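Local coordinates for MSHA biogenesis protein MshE (Vibrio cholerae, PDB 5HTL), which binds the second messenger cyclic di-GMP with high affinity through its MshEN domain and probably takes part in biogenesis of the MSHA pilus, at residues 63-68 with 128-133; 105-110 with 132-137; 8-13 with 56-61. All coordinates share one frame; numbering follows the deposited sequence.

Contact 1: residues 63-68 with 128-133; sequences SLPVID and EFVIAP. With C2E (9,9'-[(2R,3R,3aS,5S,7aR,9R,10R,10aS,12S,14aR)-3,5,10,12-tetrahydroxy-5,12-dioxidooctahydro-2H,7H-difuro[3,2-d:3',2'-j][1,3,7,9,2,8]tetraoxadiphosphacyclododecine-2,9-diyl]bis(2-amino-1,9-dihydro-6H-purin-6-one)), chain D.
Residues 64-67 and strand 126-131 run side by side in broadly the same direction, joined by a single parallel beta bridge between Val66 and Ile131 at one edge of the three-stranded sheet. Ser63, with positive phi, ends helix 51-62 in a Schellman motif; its OG is 3.0 Å from O3' of the chain D cyclic di-GMP and hydrogen-bonded to Arg7 of the second subunit. Leu64 turns inward: with CG lodged between its backbone N and carbonyl carbon (chi1 52°), CD1 comes within 3.5 Å of CG2 of Ile131, the two side chains crossing at about a right angle, and Pro109 packs against both. The Pro65 ring lies between sheet and ligand, CG 3.7 Å from CG1 of Val130 and CB 3.4 Å from O2A of the nucleotide. Behind it, Pro65 O receives the N-H of Ile131 in its carbonyl plane, a nearly straight bond of 3.0 Å. Val66 CB leaves the backbone away from the strand and the side chain packs on Leu55 and Ala59 of helix 51-62, though CG2 still brushes CG2 of Ile131, while its CA-H approaches Ile131 O. That same oxygen accepts from Ile67 N at 2.9 Å, almost in line with the C=O bond. Ile67 then crosses Val130, CD1 of Ile67 3.8 Å from CG2 of Val130, and its CG1 stands 4.0 Å from CB of Ala132.

Contact 2: residues 105-110 with 132-137; sequences AMSDPA and APEKQL. With C2E (9,9'-[(2R,3R,3aS,5S,7aR,9R,10R,10aS,12S,14aR)-3,5,10,12-tetrahydroxy-5,12-dioxidooctahydro-2H,7H-difuro[3,2-d:3',2'-j][1,3,7,9,2,8]tetraoxadiphosphacyclododecine-2,9-diyl]bis(2-amino-1,9-dihydro-6H-purin-6-one)), chain C.
Ala132 gives its N-H to Met106 O at 3.2 Å, reaching the oxygen from well above the carbonyl plane (42° out of it). One residue on, the CA-H of Ser107 points at Ala132 O over 3.5 Å, nearly straight. A water bridges the junction, donating to both carbonyls, 2.7 Å to Ser107 O and 2.9 Å to Ala132 O. Leu137, one turn into the helix, covers the backbone here: its CD2 is 3.4 Å from Ser107 N and also close to the carbonyl carbon of Met106, while CD1 is turned to Ala105. Its first torsion, -110°, is far from any staggered value, a strained setting in which both methyls lie against the strand end. Farther out, Ser107 OG and Glu134 OE1 stand 3.7 Å apart and are linked through a second water; the stronger partner of Glu134 OE1 is Arg91, in a salt bridge.

These segments sit where the parallel neighbours 101-106 and 126-131 both end. The strands are connected by helix 112-121 in a beta-alpha-beta crossover, and the chain after the second enters helix 134-144, with Pro133 at the N-cap. Met106, modelled as selenomethionine, directs its side chain to the other side, onto Phe129 and Ala92.

Beyond the strand, residues 108-110 border the chain C cyclic di-GMP. Asp108 OD1 accepts the guanine amino group N21 at 2.9 Å. The same oxygen takes a weak bond of 3.1 Å from Ala110 N, which ties the carboxylate to its own loop. Pro109 packs on Leu62 of helix 51-62.

Contact 3: residues 8-13 with 56-61; sequences KRLGDL and NFLAQQ. With C2E (9,9'-[(2R,3R,3aS,5S,7aR,9R,10R,10aS,12S,14aR)-3,5,10,12-tetrahydroxy-5,12-dioxidooctahydro-2H,7H-difuro[3,2-d:3',2'-j][1,3,7,9,2,8]tetraoxadiphosphacyclododecine-2,9-diyl]bis(2-amino-1,9-dihydro-6H-purin-6-one)), chain C.
NE2 of Gln61 donates two ways, to Lys8 O at 2.8 Å and to the phosphate oxygen O2P of the chain C cyclic di-GMP, also at 2.8 Å. The bond to Lys8 is nearly straight and lies in the plane of the amide. On the other end of the amide, OE1 accepts the ribose hydroxyl O2A at 2.7 Å, so three bonds fix the rotation of the group. An extended side chain, with CG trans to the backbone N (chi1 -177°), carries it from helix 51-62 to the start of helix 10-16. There Leu10 N donates to O2P as well, at 2.7 Å; this and NE2 are both donors, brought close together by the anion they share.

Arg9, Leu10 and Gly11 form the RLG that opens the first of two nucleotide-binding sequence motifs of the MshEN family, and Gln61 lies in the second half of the site. Held by Leu10 N, the phosphate sits at the start of helix 10-16, where the peptide N-H groups and the helix dipole would favour a negative charge. Gly11 N continues the pattern with a 3.1 Å bond to guanine N7, and with no side chain on Gly11, guanine O6 can lie where a CB would stand. Arg9 lays its guanidinium over that base, guanine N1 3.2 Å above the plane of the guanidinium, over its centre; a salt bridge from NE to Asp12 OD2, 2.7 Å long, holds the group there.

Apolar packing backs the polar face. CD2 of Leu13 meets CD1 of Phe57 obliquely at 3.4 Å, its other methyl resting against CB of Gln61, while a water links Lys8 N with Gln61 O.

How the contacts relate
From the N terminus, contact 3 closes first, drawing helix 51-62 back to the start of helix 10-16 around one nucleotide. Immediately afterwards the chain opens contact 1, so the two follow in series yet touch: Leu64 N probably donates a hydrogen bond to Ala59 O, and Val66 packs on Ala59, joining the helical part to the sheet. Contact 1 closes some sixty residues later on strand 126-131. Contact 2 starts within that span and ends on the chain just after that strand, sharing Ala132 and Pro133, and packs the start of helix 134-144 against the sheet's end. Contacts 2 and 3 do not touch but meet the same chain C ligand; contact 1 reaches the chain D ligand, bound mainly by the second subunit.

Contact 1: residues 63-68 with 128-133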
# COMPACT_ATOMS: atom_id res chain seq x y z
N SER A 63 3.28 -3.35 -3.24
CA SER A 63 4.00 -2.51 -2.26
C SER A 63 3.33 -2.53 -0.89
O SER A 63 2.95 -1.49 -0.34
CB SER A 63 4.13 -1.07 -2.77
OG SER A 63 5.18 -0.41 -2.09
N LEU A 64 3.14 -3.73 -0.35
CA LEU A 64 2.54 -3.87 0.96
C LEU A 64 3.23 -5.00 1.69
O LEU A 64 3.93 -5.80 1.08
CB LEU A 64 1.02 -4.06 0.87
CG LEU A 64 0.48 -5.15 -0.04
CD1 LEU A 64 0.62 -6.54 0.59
CD2 LEU A 64 -0.98 -4.87 -0.44
N PRO A 65 3.06 -5.05 3.02
CA PRO A 65 3.74 -6.12 3.73
C PRO A 65 2.92 -7.40 3.87
O PRO A 65 1.68 -7.36 3.91
CB PRO A 65 3.96 -5.53 5.13
CG PRO A 65 2.88 -4.55 5.29
CD PRO A 65 2.52 -4.02 3.93
N VAL A 66 3.62 -8.52 3.97
CA VAL A 66 3.05 -9.78 4.41
C VAL A 66 3.06 -9.78 5.93
O VAL A 66 4.07 -9.41 6.55
CB VAL A 66 3.89 -10.97 3.93
CG1 VAL A 66 3.30 -12.28 4.42
CG2 VAL A 66 4.02 -10.97 2.42
N ILE A 67 1.95 -10.16 6.56
CA ILE A 67 1.97 -10.34 8.01
C ILE A 67 1.78 -11.80 8.38
O ILE A 67 1.19 -12.58 7.63
CB ILE A 67 0.90 -9.48 8.74
CG1 ILE A 67 -0.52 -9.83 8.29
CG2 ILE A 67 1.21 -8.00 8.53
CD1 ILE A 67 -1.59 -9.34 9.25
N ASP A 68 2.31 -12.15 9.55
CA ASP A 68 2.00 -13.43 10.16
C ASP A 68 0.82 -13.20 11.09
O ASP A 68 0.99 -12.82 12.25
CB ASP A 68 3.20 -13.95 10.95
CG ASP A 68 2.94 -15.29 11.60
OD1 ASP A 68 1.79 -15.80 11.52
OD2 ASP A 68 3.89 -15.84 12.20
N GLU A 128 -5.42 0.93 5.21
CA GLU A 128 -4.08 0.47 4.90
C GLU A 128 -4.19 -1.04 4.74
O GLU A 128 -4.73 -1.71 5.61
CB GLU A 128 -3.12 0.78 6.06
CG GLU A 128 -2.97 2.25 6.40
CD GLU A 128 -2.03 2.46 7.58
OE1 GLU A 128 -2.19 3.47 8.29
OE2 GLU A 128 -1.15 1.60 7.79
N PHE A 129 -3.68 -1.57 3.63
CA PHE A 129 -3.80 -3.01 3.34
C PHE A 129 -2.52 -3.78 3.63
O PHE A 129 -1.42 -3.30 3.39
CB PHE A 129 -4.19 -3.26 1.88
CG PHE A 129 -5.55 -2.75 1.51
CD1 PHE A 129 -6.69 -3.31 2.06
CD2 PHE A 129 -5.69 -1.71 0.60
CE1 PHE A 129 -7.96 -2.83 1.71
CE2 PHE A 129 -6.94 -1.23 0.26
CZ PHE A 129 -8.07 -1.79 0.81
N VAL A 130 -2.70 -4.99 4.15
CA VAL A 130 -1.61 -5.94 4.30
C VAL A 130 -2.13 -7.29 3.82
O VAL A 130 -3.33 -7.51 3.74
CB VAL A 130 -1.11 -6.02 5.76
CG1 VAL A 130 -0.68 -4.64 6.28
CG2 VAL A 130 -2.15 -6.61 6.68
N ILE A 131 -1.22 -8.17 3.44
CA ILE A 131 -1.61 -9.49 2.96
C ILE A 131 -1.29 -10.58 4.00
O ILE A 131 -0.27 -10.51 4.71
CB ILE A 131 -0.95 -9.79 1.57
CG1 ILE A 131 -1.56 -11.04 0.93
CG2 ILE A 131 0.55 -9.92 1.67
CD1 ILE A 131 -1.13 -11.25 -0.52
N ALA A 132 -2.18 -11.56 4.11
CA ALA A 132 -1.93 -12.71 4.96
C ALA A 132 -2.40 -13.96 4.23
O ALA A 132 -3.26 -13.87 3.35
CB ALA A 132 -2.67 -12.55 6.29
N PRO A 133 -1.84 -15.13 4.57
CA PRO A 133 -2.37 -16.37 3.98
C PRO A 133 -3.84 -16.59 4.32
O PRO A 133 -4.30 -16.27 5.42
CB PRO A 133 -1.51 -17.45 4.64
CG PRO A 133 -0.25 -16.75 5.03
CD PRO A 133 -0.65 -15.37 5.42
P1 C2E D . 5.60 -1.09 3.46
O2P C2E D . 6.55 -1.04 4.65
O1P C2E D . 4.12 -1.02 3.75
O5' C2E D . 5.94 0.16 2.55
C5' C2E D . 5.34 0.40 1.30
C4' C2E D . 6.02 1.42 0.49
O4' C2E D . 5.89 2.69 1.07
C3' C2E D . 7.50 1.17 0.39
O3' C2E D . 7.78 0.46 -0.81
C2' C2E D . 8.07 2.45 0.45
O2' C2E D . 8.22 3.03 -0.87
C1' C2E D . 7.16 3.28 1.28
N9 C2E D . 7.44 3.19 2.69
C8 C2E D . 8.02 2.30 3.52
N7 C2E D . 7.88 2.80 4.75
C5 C2E D . 7.19 3.97 4.71
C6 C2E D . 6.78 4.86 5.72
O6 C2E D . 7.00 4.64 7.04
N1 C2E D . 6.10 5.95 5.35
C2 C2E D . 5.83 6.18 4.06
N2 C2E D . 5.11 7.37 3.76
N3 C2E D . 6.20 5.37 3.06
C4 C2E D . 6.89 4.25 3.35
P11 C2E D . 8.99 -0.58 -0.90
O21 C2E D . 9.20 -0.98 -2.36
O11 C2E D . 10.17 0.08 -0.28
O5A C2E D . 8.65 -1.82 0.01
C5A C2E D . 7.50 -2.63 -0.16
C4A C2E D . 7.22 -3.49 0.96
O4A C2E D . 8.32 -4.43 1.09
C3A C2E D . 7.17 -2.77 2.25
O3A C2E D . 5.86 -2.42 2.61
C2A C2E D . 7.81 -3.68 3.21
O2A C2E D . 6.90 -4.56 3.75
C1A C2E D . 8.83 -4.41 2.41
N91 C2E D . 10.19 -3.88 2.35
C81 C2E D . 10.59 -2.60 2.26
N71 C2E D . 11.93 -2.57 2.20
C51 C2E D . 12.39 -3.84 2.26
C61 C2E D . 13.65 -4.45 2.23
O61 C2E D . 14.82 -3.70 2.14
N11 C2E D . 13.73 -5.78 2.30
C21 C2E D . 12.63 -6.53 2.39
N21 C2E D . 12.79 -7.93 2.46
N31 C2E D . 11.41 -6.01 2.41
C41 C2E D . 11.28 -4.67 2.34

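Contact 2: residues 105-110 with 132-137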
# COMPACT_ATOMS: atom_id res chain seq x y z
N ALA A 105 -6.22 -6.68 6.88
CA ALA A 105 -5.54 -7.83 6.31
C ALA A 105 -6.45 -8.51 5.30
O ALA A 105 -7.60 -8.78 5.60
CB ALA A 105 -5.12 -8.81 7.40
N MSE A 106 -5.95 -8.76 4.09
CA MSE A 106 -6.74 -9.47 3.08
C MSE A 106 -5.94 -10.61 2.51
O MSE A 106 -4.72 -10.55 2.42
CB MSE A 106 -7.11 -8.54 1.94
CG MSE A 106 -8.03 -7.43 2.32
SE MSE A 106 -8.49 -6.41 0.75
CE MSE A 106 -9.62 -7.69 -0.15
N SER A 107 -6.63 -11.66 2.08
CA SER A 107 -5.98 -12.77 1.41
C SER A 107 -5.67 -12.37 -0.03
O SER A 107 -4.69 -12.82 -0.62
CB SER A 107 -6.88 -14.00 1.41
OG SER A 107 -7.87 -13.87 0.42
N ASP A 108 -6.50 -11.50 -0.59
CA ASP A 108 -6.28 -11.03 -1.96
C ASP A 108 -6.48 -9.52 -2.10
O ASP A 108 -7.54 -9.07 -2.51
CB ASP A 108 -7.17 -11.79 -2.94
CG ASP A 108 -6.85 -11.47 -4.39
OD1 ASP A 108 -5.88 -10.73 -4.63
OD2 ASP A 108 -7.59 -11.96 -5.27
N PRO A 109 -5.46 -8.73 -1.76
CA PRO A 109 -5.60 -7.27 -1.90
C PRO A 109 -5.65 -6.82 -3.36
O PRO A 109 -6.00 -5.67 -3.62
CB PRO A 109 -4.35 -6.73 -1.19
CG PRO A 109 -3.42 -7.88 -1.09
CD PRO A 109 -4.25 -9.11 -1.03
N ALA A 110 -5.35 -7.71 -4.30
CA ALA A 110 -5.48 -7.43 -5.73
C ALA A 110 -6.92 -7.61 -6.23
O ALA A 110 -7.23 -7.33 -7.39
CB ALA A 110 -4.54 -8.32 -6.53
N ALA A 132 -2.18 -11.56 4.11
CA ALA A 132 -1.93 -12.71 4.96
C ALA A 132 -2.40 -13.96 4.23
O ALA A 132 -3.26 -13.87 3.35
CB ALA A 132 -2.67 -12.55 6.29
N PRO A 133 -1.84 -15.13 4.57
CA PRO A 133 -2.37 -16.37 3.98
C PRO A 133 -3.84 -16.59 4.32
O PRO A 133 -4.30 -16.27 5.42
CB PRO A 133 -1.51 -17.45 4.64
CG PRO A 133 -0.25 -16.75 5.03
CD PRO A 133 -0.65 -15.37 5.42
N GLU A 134 -4.58 -17.14 3.36
CA GLU A 134 -6.00 -17.35 3.54
C GLU A 134 -6.31 -18.22 4.76
O GLU A 134 -7.26 -17.93 5.49
CB GLU A 134 -6.62 -17.95 2.27
CG GLU A 134 -8.13 -17.93 2.24
CD GLU A 134 -8.65 -18.32 0.87
OE1 GLU A 134 -8.54 -17.49 -0.06
OE2 GLU A 134 -9.16 -19.45 0.73
N LYS A 135 -5.49 -19.24 5.00
CA LYS A 135 -5.70 -20.12 6.15
C LYS A 135 -5.64 -19.31 7.44
O LYS A 135 -6.46 -19.49 8.34
CB LYS A 135 -4.66 -21.24 6.19
CG LYS A 135 -4.91 -22.28 7.28
CD LYS A 135 -3.80 -23.32 7.35
CE LYS A 135 -4.15 -24.47 8.30
NZ LYS A 135 -3.05 -25.47 8.41
N GLN A 136 -4.69 -18.38 7.51
CA GLN A 136 -4.57 -17.54 8.70
C GLN A 136 -5.73 -16.58 8.88
O GLN A 136 -6.14 -16.31 10.02
CB GLN A 136 -3.26 -16.76 8.67
CG GLN A 136 -2.05 -17.65 8.87
CD GLN A 136 -0.81 -16.84 9.11
OE1 GLN A 136 -0.80 -15.64 8.84
NE2 GLN A 136 0.23 -17.48 9.62
N LEU A 137 -6.26 -16.05 7.78
CA LEU A 137 -7.44 -15.19 7.81
C LEU A 137 -8.63 -15.95 8.39
O LEU A 137 -9.34 -15.44 9.27
CB LEU A 137 -7.81 -14.72 6.40
CG LEU A 137 -7.64 -13.26 5.95
CD1 LEU A 137 -7.69 -12.26 7.11
CD2 LEU A 137 -6.38 -13.09 5.12
P1 C2E C . -1.03 -7.72 -13.34
O2P C2E C . 0.20 -8.41 -12.79
O1P C2E C . -0.79 -6.26 -13.64
O5' C2E C . -1.47 -8.50 -14.65
C5' C2E C . -2.64 -8.27 -15.38
C4' C2E C . -2.94 -9.28 -16.38
O4' C2E C . -1.94 -9.33 -17.35
C3' C2E C . -2.99 -10.66 -15.79
O3' C2E C . -4.31 -11.00 -15.45
C2' C2E C . -2.41 -11.48 -16.75
O2' C2E C . -3.42 -12.05 -17.61
C1' C2E C . -1.48 -10.64 -17.54
N9 C2E C . -0.14 -10.70 -17.02
C8 C2E C . 0.46 -10.70 -15.84
N7 C2E C . 1.78 -10.75 -16.09
C5 C2E C . 1.98 -10.79 -17.44
C6 C2E C . 3.15 -10.84 -18.20
O6 C2E C . 4.36 -10.87 -17.61
N1 C2E C . 3.06 -10.86 -19.54
C2 C2E C . 1.86 -10.83 -20.12
N2 C2E C . 1.82 -10.86 -21.55
N3 C2E C . 0.70 -10.77 -19.43
C4 C2E C . 0.72 -10.75 -18.08
P11 C2E C . -4.65 -11.85 -14.15
O21 C2E C . -6.12 -12.23 -14.14
O11 C2E C . -3.83 -13.10 -14.21
O5A C2E C . -4.20 -11.11 -12.85
C5A C2E C . -4.76 -9.87 -12.46
C4A C2E C . -4.04 -9.13 -11.45
O4A C2E C . -4.10 -9.85 -10.17
C3A C2E C . -2.59 -9.02 -11.74
O3A C2E C . -2.23 -7.78 -12.31
C2A C2E C . -1.91 -9.23 -10.45
O2A C2E C . -1.71 -8.08 -9.74
C1A C2E C . -2.81 -10.11 -9.66
N91 C2E C . -2.63 -11.55 -9.75
C81 C2E C . -2.13 -12.28 -10.76
N71 C2E C . -2.18 -13.59 -10.43
C51 C2E C . -2.73 -13.69 -9.20
C61 C2E C . -3.05 -14.75 -8.34
O61 C2E C . -2.82 -16.07 -8.68
N11 C2E C . -3.60 -14.48 -7.15
C21 C2E C . -3.85 -13.23 -6.78
N21 C2E C . -4.42 -13.06 -5.51
N31 C2E C . -3.57 -12.18 -7.57
C41 C2E C . -3.01 -12.40 -8.78
O HOH W 1 -3.03 -14.56 0.57
O HOH W 2 -6.53 -15.58 -1.83

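Contact 3: residues 8-13 with 56-61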
# COMPACT_ATOMS: atom_id res chain seq x y z
N LYS A 8 4.00 -3.17 -11.60
CA LYS A 8 4.73 -3.96 -12.57
C LYS A 8 3.94 -5.26 -12.72
O LYS A 8 3.53 -5.84 -11.72
CB LYS A 8 6.13 -4.25 -12.06
CG LYS A 8 6.96 -5.07 -13.01
CD LYS A 8 8.29 -5.44 -12.40
CE LYS A 8 9.12 -6.19 -13.40
NZ LYS A 8 9.41 -5.34 -14.59
N ARG A 9 3.71 -5.73 -13.94
CA ARG A 9 2.89 -6.93 -14.06
C ARG A 9 3.61 -8.16 -13.50
O ARG A 9 4.84 -8.23 -13.49
CB ARG A 9 2.36 -7.14 -15.48
CG ARG A 9 3.40 -7.34 -16.52
CD ARG A 9 2.77 -7.33 -17.90
NE ARG A 9 3.77 -7.65 -18.90
CZ ARG A 9 3.52 -7.73 -20.20
NH1 ARG A 9 2.29 -7.51 -20.66
NH2 ARG A 9 4.49 -8.02 -21.04
N LEU A 10 2.82 -9.10 -13.01
CA LEU A 10 3.34 -10.17 -12.16
C LEU A 10 4.31 -11.09 -12.88
O LEU A 10 5.33 -11.45 -12.30
CB LEU A 10 2.19 -10.97 -11.53
CG LEU A 10 2.62 -12.03 -10.53
CD1 LEU A 10 3.29 -11.39 -9.33
CD2 LEU A 10 1.42 -12.86 -10.11
N GLY A 11 4.02 -11.46 -14.12
CA GLY A 11 4.91 -12.33 -14.88
C GLY A 11 6.31 -11.75 -14.99
O GLY A 11 7.29 -12.42 -14.63
N ASP A 12 6.41 -10.52 -15.48
CA ASP A 12 7.70 -9.86 -15.62
C ASP A 12 8.43 -9.75 -14.29
O ASP A 12 9.64 -9.92 -14.24
CB ASP A 12 7.53 -8.47 -16.24
CG ASP A 12 7.03 -8.54 -17.67
OD1 ASP A 12 7.37 -9.51 -18.38
OD2 ASP A 12 6.30 -7.61 -18.08
N LEU A 13 7.69 -9.48 -13.22
CA LEU A 13 8.30 -9.40 -11.90
C LEU A 13 8.93 -10.74 -11.52
O LEU A 13 10.08 -10.80 -11.05
CB LEU A 13 7.23 -8.98 -10.87
CG LEU A 13 7.64 -8.77 -9.41
CD1 LEU A 13 6.62 -7.86 -8.74
CD2 LEU A 13 7.69 -10.07 -8.65
N ASN A 56 4.44 -13.70 -1.34
CA ASN A 56 5.54 -12.77 -1.18
C ASN A 56 5.69 -11.81 -2.36
O ASN A 56 6.00 -10.63 -2.18
CB ASN A 56 6.86 -13.52 -0.93
CG ASN A 56 6.89 -14.21 0.42
OD1 ASN A 56 6.26 -13.77 1.38
ND2 ASN A 56 7.64 -15.31 0.50
N PHE A 57 5.48 -12.30 -3.57
CA PHE A 57 5.65 -11.45 -4.75
C PHE A 57 4.44 -10.59 -5.09
O PHE A 57 4.60 -9.51 -5.66
CB PHE A 57 6.22 -12.24 -5.93
CG PHE A 57 7.64 -12.64 -5.70
CD1 PHE A 57 8.65 -11.71 -5.87
CD2 PHE A 57 7.96 -13.89 -5.24
CE1 PHE A 57 9.97 -12.05 -5.64
CE2 PHE A 57 9.28 -14.23 -4.99
CZ PHE A 57 10.28 -13.31 -5.19
N LEU A 58 3.24 -11.05 -4.73
CA LEU A 58 2.07 -10.16 -4.77
C LEU A 58 2.30 -8.99 -3.82
O LEU A 58 2.04 -7.84 -4.16
CB LEU A 58 0.81 -10.92 -4.38
CG LEU A 58 0.18 -11.79 -5.46
CD1 LEU A 58 -1.00 -12.58 -4.91
CD2 LEU A 58 -0.26 -10.94 -6.65
N ALA A 59 2.83 -9.29 -2.63
CA ALA A 59 3.15 -8.24 -1.67
C ALA A 59 4.15 -7.24 -2.25
O ALA A 59 3.97 -6.03 -2.14
CB ALA A 59 3.66 -8.82 -0.37
N GLN A 60 5.20 -7.74 -2.89
CA GLN A 60 6.16 -6.84 -3.52
C GLN A 60 5.51 -6.02 -4.64
O GLN A 60 5.69 -4.80 -4.72
CB GLN A 60 7.35 -7.64 -4.06
CG GLN A 60 8.39 -6.79 -4.75
CD GLN A 60 9.66 -7.56 -5.06
OE1 GLN A 60 9.86 -8.68 -4.58
NE2 GLN A 60 10.54 -6.97 -5.87
N GLN A 61 4.76 -6.69 -5.51
CA GLN A 61 4.06 -6.02 -6.60
C GLN A 61 3.17 -4.87 -6.14
O GLN A 61 3.14 -3.79 -6.75
CB GLN A 61 3.22 -7.02 -7.38
CG GLN A 61 2.52 -6.39 -8.57
CD GLN A 61 1.48 -7.29 -9.21
OE1 GLN A 61 0.65 -7.89 -8.52
NE2 GLN A 61 1.52 -7.38 -10.54
P1 C2E C . -1.03 -7.72 -13.34
O2P C2E C . 0.20 -8.41 -12.79
O1P C2E C . -0.79 -6.26 -13.64
O5' C2E C . -1.47 -8.50 -14.65
C5' C2E C . -2.64 -8.27 -15.38
C4' C2E C . -2.94 -9.28 -16.38
O4' C2E C . -1.94 -9.33 -17.35
C3' C2E C . -2.99 -10.66 -15.79
O3' C2E C . -4.31 -11.00 -15.45
C2' C2E C . -2.41 -11.48 -16.75
O2' C2E C . -3.42 -12.05 -17.61
C1' C2E C . -1.48 -10.64 -17.54
N9 C2E C . -0.14 -10.70 -17.02
C8 C2E C . 0.46 -10.70 -15.84
N7 C2E C . 1.78 -10.75 -16.09
C5 C2E C . 1.98 -10.79 -17.44
C6 C2E C . 3.15 -10.84 -18.20
O6 C2E C . 4.36 -10.87 -17.61
N1 C2E C . 3.06 -10.86 -19.54
C2 C2E C . 1.86 -10.83 -20.12
N2 C2E C . 1.82 -10.86 -21.55
N3 C2E C . 0.70 -10.77 -19.43
C4 C2E C . 0.72 -10.75 -18.08
P11 C2E C . -4.65 -11.85 -14.15
O21 C2E C . -6.12 -12.23 -14.14
O11 C2E C . -3.83 -13.10 -14.21
O5A C2E C . -4.20 -11.11 -12.85
C5A C2E C . -4.76 -9.87 -12.46
C4A C2E C . -4.04 -9.13 -11.45
O4A C2E C . -4.10 -9.85 -10.17
C3A C2E C . -2.59 -9.02 -11.74
O3A C2E C . -2.23 -7.78 -12.31
C2A C2E C . -1.91 -9.23 -10.45
O2A C2E C . -1.71 -8.08 -9.74
C1A C2E C . -2.81 -10.11 -9.66
N91 C2E C . -2.63 -11.55 -9.75
C81 C2E C . -2.13 -12.28 -10.76
N71 C2E C . -2.18 -13.59 -10.43
C51 C2E C . -2.73 -13.69 -9.20
C61 C2E C . -3.05 -14.75 -8.34
O61 C2E C . -2.82 -16.07 -8.68
N11 C2E C . -3.60 -14.48 -7.15
C21 C2E C . -3.85 -13.23 -6.78
N21 C2E C . -4.42 -13.06 -5.51
N31 C2E C . -3.57 -12.18 -7.57
C41 C2E C . -3.01 -12.40 -8.78
O HOH W 3 4.89 -3.19 -8.87